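Local coordinates for tubulin-like protein CetZ1 (Haloferax volcanii, PDB 4B46) that binds and probably hydrolyses GTP as a tubulin-like cytoskeletal protein that controls cell shape, being essential for the rod-shaped cells needed for efficient swimming, at residues A300-I311 / R328-G336. Sequence-based numbering, arbitrary orientation.
Sequences AGPPEHLNRKGI and RGGDYPIPG
Ala300 and Tyr332 pair as parallel neighbours where strands 294-301 and 326-333 end. Their CB atoms lie 4.0 Å apart on one face of the sheet. The Tyr332 ring leads away from the pair, and its hydroxyl bonds to the carbonyl of Leu197. Gly301 contributes both backbone hydrogen bonds of the contact. Its N donates to Tyr332 O at 3.2 Å, and its O accepts from Ile334 N at 2.7 Å. Pro302 has no N-H to continue the ladder, but its CA approaches Ile334 O at 3.2 Å as a CA-H...O contact. Pro303 lays its ring CD against the backbone of Pro335. After a short 3-10 turn, Leu306 drops onto the other face of the sheet. Its CD1 lies 3.8 Å from Asp331 CB and also touches Pro333. Asn307 caps helix 308-322, its OD1 accepting from Gly310 N at 2.9 Å. Ile311, in the first turn, packs CD1 against Asp331 OD2 (3.6 Å) and the Gly330 backbone, the two side chains crossing at about a right angle. Its CG2 rests on the backbone of Gly329. Asp331 CG sits between its own backbone N and carbonyl carbon (chi1 55°), which stands the carboxylate up between Leu306 and Ile311. The segments thus join the two strands and the helix start of a beta-alpha-beta crossover at the sheet edge. Two backbone bonds close the parallel ladder, while the helix side meets the strand through van der Waals packing alone.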
loop_
_atom_site.group_PDB
_atom_site.type_symbol
_atom_site.label_atom_id
_atom_site.label_comp_id
_atom_site.label_asym_id
_atom_site.label_seq_id
_atom_site.Cartn_x
_atom_site.Cartn_y
_atom_site.Cartn_z
ATOM N N ALA A 300 -9.408 -14.138 -6.467
ATOM C CA ALA A 300 -8.269 -15.046 -6.449
ATOM C C ALA A 300 -8.663 -16.357 -5.800
ATOM O O ALA A 300 -9.293 -16.372 -4.745
ATOM C CB ALA A 300 -7.100 -14.415 -5.705
ATOM N N GLY A 301 -8.293 -17.462 -6.433
ATOM C CA GLY A 301 -8.616 -18.767 -5.901
ATOM C C GLY A 301 -8.383 -19.861 -6.918
ATOM O O GLY A 301 -7.927 -19.597 -8.034
ATOM N N PRO A 302 -8.692 -21.104 -6.533
ATOM C CA PRO A 302 -8.548 -22.238 -7.443
ATOM C C PRO A 302 -9.528 -22.094 -8.593
ATOM O O PRO A 302 -10.683 -21.730 -8.357
ATOM C CB PRO A 302 -8.905 -23.442 -6.568
ATOM C CG PRO A 302 -9.747 -22.885 -5.473
ATOM C CD PRO A 302 -9.260 -21.494 -5.231
ATOM N N PRO A 303 -9.065 -22.362 -9.825
ATOM C CA PRO A 303 -9.846 -22.198 -11.054
ATOM C C PRO A 303 -11.250 -22.790 -10.952
ATOM O O PRO A 303 -12.201 -22.182 -11.443
ATOM C CB PRO A 303 -9.015 -22.952 -12.104
ATOM C CG PRO A 303 -7.977 -23.723 -11.326
ATOM C CD PRO A 303 -7.733 -22.921 -10.102
ATOM N N GLU A 304 -11.382 -23.941 -10.302
ATOM C CA GLU A 304 -12.669 -24.633 -10.264
ATOM C C GLU A 304 -13.731 -23.881 -9.454
ATOM O O GLU A 304 -14.925 -24.144 -9.602
ATOM C CB GLU A 304 -12.511 -26.076 -9.762
ATOM C CG GLU A 304 -12.047 -26.210 -8.316
ATOM C CD GLU A 304 -10.531 -26.188 -8.165
ATOM O OE1 GLU A 304 -9.826 -25.794 -9.122
ATOM O OE2 GLU A 304 -10.044 -26.570 -7.077
ATOM N N HIS A 305 -13.296 -22.947 -8.610
ATOM C CA HIS A 305 -14.226 -22.110 -7.855
ATOM C C HIS A 305 -14.271 -20.673 -8.369
ATOM O O HIS A 305 -14.612 -19.755 -7.630
ATOM C CB HIS A 305 -13.878 -22.121 -6.365
ATOM C CG HIS A 305 -14.026 -23.465 -5.722
ATOM N ND1 HIS A 305 -12.946 -24.258 -5.398
ATOM C CD2 HIS A 305 -15.127 -24.160 -5.351
ATOM C CE1 HIS A 305 -13.375 -25.381 -4.851
ATOM N NE2 HIS A 305 -14.694 -25.346 -4.810
ATOM N N LEU A 306 -13.909 -20.484 -9.635
ATOM C CA LEU A 306 -13.994 -19.178 -10.282
ATOM C C LEU A 306 -14.775 -19.339 -11.580
ATOM O O LEU A 306 -14.677 -20.371 -12.232
ATOM C CB LEU A 306 -12.598 -18.643 -10.607
ATOM C CG LEU A 306 -11.579 -18.411 -9.494
ATOM C CD1 LEU A 306 -10.196 -18.087 -10.079
ATOM C CD2 LEU A 306 -12.027 -17.303 -8.559
ATOM N N ASN A 307 -15.561 -18.331 -11.948
ATOM C CA ASN A 307 -16.221 -18.331 -13.253
ATOM C C ASN A 307 -16.405 -16.919 -13.798
ATOM O O ASN A 307 -16.143 -15.944 -13.090
ATOM C CB ASN A 307 -17.536 -19.139 -13.252
ATOM C CG ASN A 307 -18.660 -18.487 -12.447
ATOM O OD1 ASN A 307 -18.554 -17.356 -11.978
ATOM N ND2 ASN A 307 -19.759 -19.219 -12.296
ATOM N N ARG A 308 -16.831 -16.804 -15.053
ATOM C CA ARG A 308 -16.962 -15.489 -15.669
ATOM C C ARG A 308 -18.213 -14.770 -15.175
ATOM O O ARG A 308 -18.210 -13.556 -14.986
ATOM C CB ARG A 308 -16.980 -15.584 -17.199
ATOM C CG ARG A 308 -16.976 -14.213 -17.868
ATOM C CD ARG A 308 -17.024 -14.265 -19.393
ATOM N NE ARG A 308 -16.776 -12.938 -19.954
ATOM C CZ ARG A 308 -17.724 -12.056 -20.257
ATOM N NH1 ARG A 308 -19.003 -12.358 -20.071
ATOM N NH2 ARG A 308 -17.393 -10.869 -20.754
ATOM N N LYS A 309 -19.274 -15.533 -14.956
ATOM C CA LYS A 309 -20.570 -14.965 -14.613
ATOM C C LYS A 309 -20.544 -14.194 -13.293
ATOM O O LYS A 309 -21.140 -13.126 -13.181
ATOM C CB LYS A 309 -21.624 -16.073 -14.564
ATOM C CG LYS A 309 -23.057 -15.581 -14.458
ATOM C CD LYS A 309 -24.038 -16.712 -14.744
ATOM C CE LYS A 309 -25.476 -16.246 -14.601
ATOM N NZ LYS A 309 -26.445 -17.283 -15.056
ATOM N N GLY A 310 -19.850 -14.736 -12.298
ATOM C CA GLY A 310 -19.784 -14.094 -10.995
ATOM C C GLY A 310 -19.092 -12.758 -11.105
ATOM O O GLY A 310 -19.522 -11.765 -10.519
ATOM N N ILE A 311 -18.027 -12.740 -11.897
ATOM C CA ILE A 311 -17.221 -11.546 -12.093
ATOM C C ILE A 311 -17.994 -10.480 -12.854
ATOM O O ILE A 311 -17.973 -9.305 -12.482
ATOM C CB ILE A 311 -15.897 -11.894 -12.822
ATOM C CG1 ILE A 311 -15.045 -12.808 -11.932
ATOM C CG2 ILE A 311 -15.137 -10.634 -13.198
ATOM C CD1 ILE A 311 -13.673 -13.126 -12.482
ATOM N N ARG A 328 -13.376 -2.503 -14.001
ATOM C CA ARG A 328 -12.678 -3.631 -14.579
ATOM C C ARG A 328 -12.809 -4.795 -13.617
ATOM O O ARG A 328 -13.037 -4.600 -12.425
ATOM C CB ARG A 328 -11.202 -3.292 -14.821
ATOM C CG ARG A 328 -10.958 -2.167 -15.823
ATOM C CD ARG A 328 -9.492 -1.693 -15.770
ATOM N NE ARG A 328 -9.126 -0.907 -16.947
ATOM C CZ ARG A 328 -9.378 0.390 -17.082
ATOM N NH1 ARG A 328 -9.996 1.056 -16.115
ATOM N NH2 ARG A 328 -9.019 1.025 -18.189
ATOM N N GLY A 329 -12.677 -6.010 -14.134
ATOM C CA GLY A 329 -12.757 -7.183 -13.294
ATOM C C GLY A 329 -12.105 -8.388 -13.930
ATOM O O GLY A 329 -12.198 -8.585 -15.140
ATOM N N GLY A 330 -11.438 -9.194 -13.114
ATOM C CA GLY A 330 -10.877 -10.446 -13.579
ATOM C C GLY A 330 -10.484 -11.322 -12.416
ATOM O O GLY A 330 -10.787 -11.004 -11.263
ATOM N N ASP A 331 -9.807 -12.430 -12.699
ATOM C CA ASP A 331 -9.346 -13.279 -11.608
ATOM C C ASP A 331 -7.870 -13.655 -11.631
ATOM O O ASP A 331 -7.174 -13.463 -12.630
ATOM C CB ASP A 331 -10.209 -14.537 -11.484
ATOM C CG ASP A 331 -10.285 -15.318 -12.764
ATOM O OD1 ASP A 331 -9.269 -15.383 -13.494
ATOM O OD2 ASP A 331 -11.371 -15.864 -13.036
ATOM N N TYR A 332 -7.409 -14.177 -10.499
ATOM C CA TYR A 332 -6.098 -14.794 -10.392
ATOM C C TYR A 332 -6.304 -16.272 -10.111
ATOM O O TYR A 332 -6.489 -16.669 -8.960
ATOM C CB TYR A 332 -5.288 -14.176 -9.249
ATOM C CG TYR A 332 -4.712 -12.813 -9.540
ATOM C CD1 TYR A 332 -4.127 -12.529 -10.770
ATOM C CD2 TYR A 332 -4.733 -11.813 -8.577
ATOM C CE1 TYR A 332 -3.589 -11.273 -11.037
ATOM C CE2 TYR A 332 -4.204 -10.555 -8.835
ATOM C CZ TYR A 332 -3.633 -10.292 -10.064
ATOM O OH TYR A 332 -3.099 -9.049 -10.310
ATOM N N PRO A 333 -6.296 -17.094 -11.164
ATOM C CA PRO A 333 -6.430 -18.537 -10.948
ATOM C C PRO A 333 -5.209 -19.104 -10.224
ATOM O O PRO A 333 -4.085 -18.943 -10.695
ATOM C CB PRO A 333 -6.553 -19.103 -12.371
ATOM C CG PRO A 333 -6.020 -18.035 -13.270
ATOM C CD PRO A 333 -6.295 -16.732 -12.592
ATOM N N ILE A 334 -5.438 -19.746 -9.082
ATOM C CA ILE A 334 -4.361 -20.296 -8.265
ATOM C C ILE A 334 -4.672 -21.737 -7.894
ATOM O O ILE A 334 -5.389 -21.987 -6.926
ATOM C CB ILE A 334 -4.175 -19.496 -6.961
ATOM C CG1 ILE A 334 -3.894 -18.024 -7.263
ATOM C CG2 ILE A 334 -3.047 -20.086 -6.117
ATOM C CD1 ILE A 334 -3.778 -17.161 -6.015
ATOM N N PRO A 335 -4.139 -22.695 -8.669
ATOM C CA PRO A 335 -4.402 -24.112 -8.393
ATOM C C PRO A 335 -3.896 -24.500 -7.004
ATOM O O PRO A 335 -2.833 -24.032 -6.584
ATOM C CB PRO A 335 -3.600 -24.839 -9.481
ATOM C CG PRO A 335 -3.416 -23.824 -10.568
ATOM C CD PRO A 335 -3.291 -22.506 -9.857
ATOM N N GLY A 336 -4.661 -25.323 -6.294
ATOM C CA GLY A 336 -4.269 -25.766 -4.970
ATOM C C GLY A 336 -4.679 -24.838 -3.839
ATOM O O GLY A 336 -4.559 -25.197 -2.665
#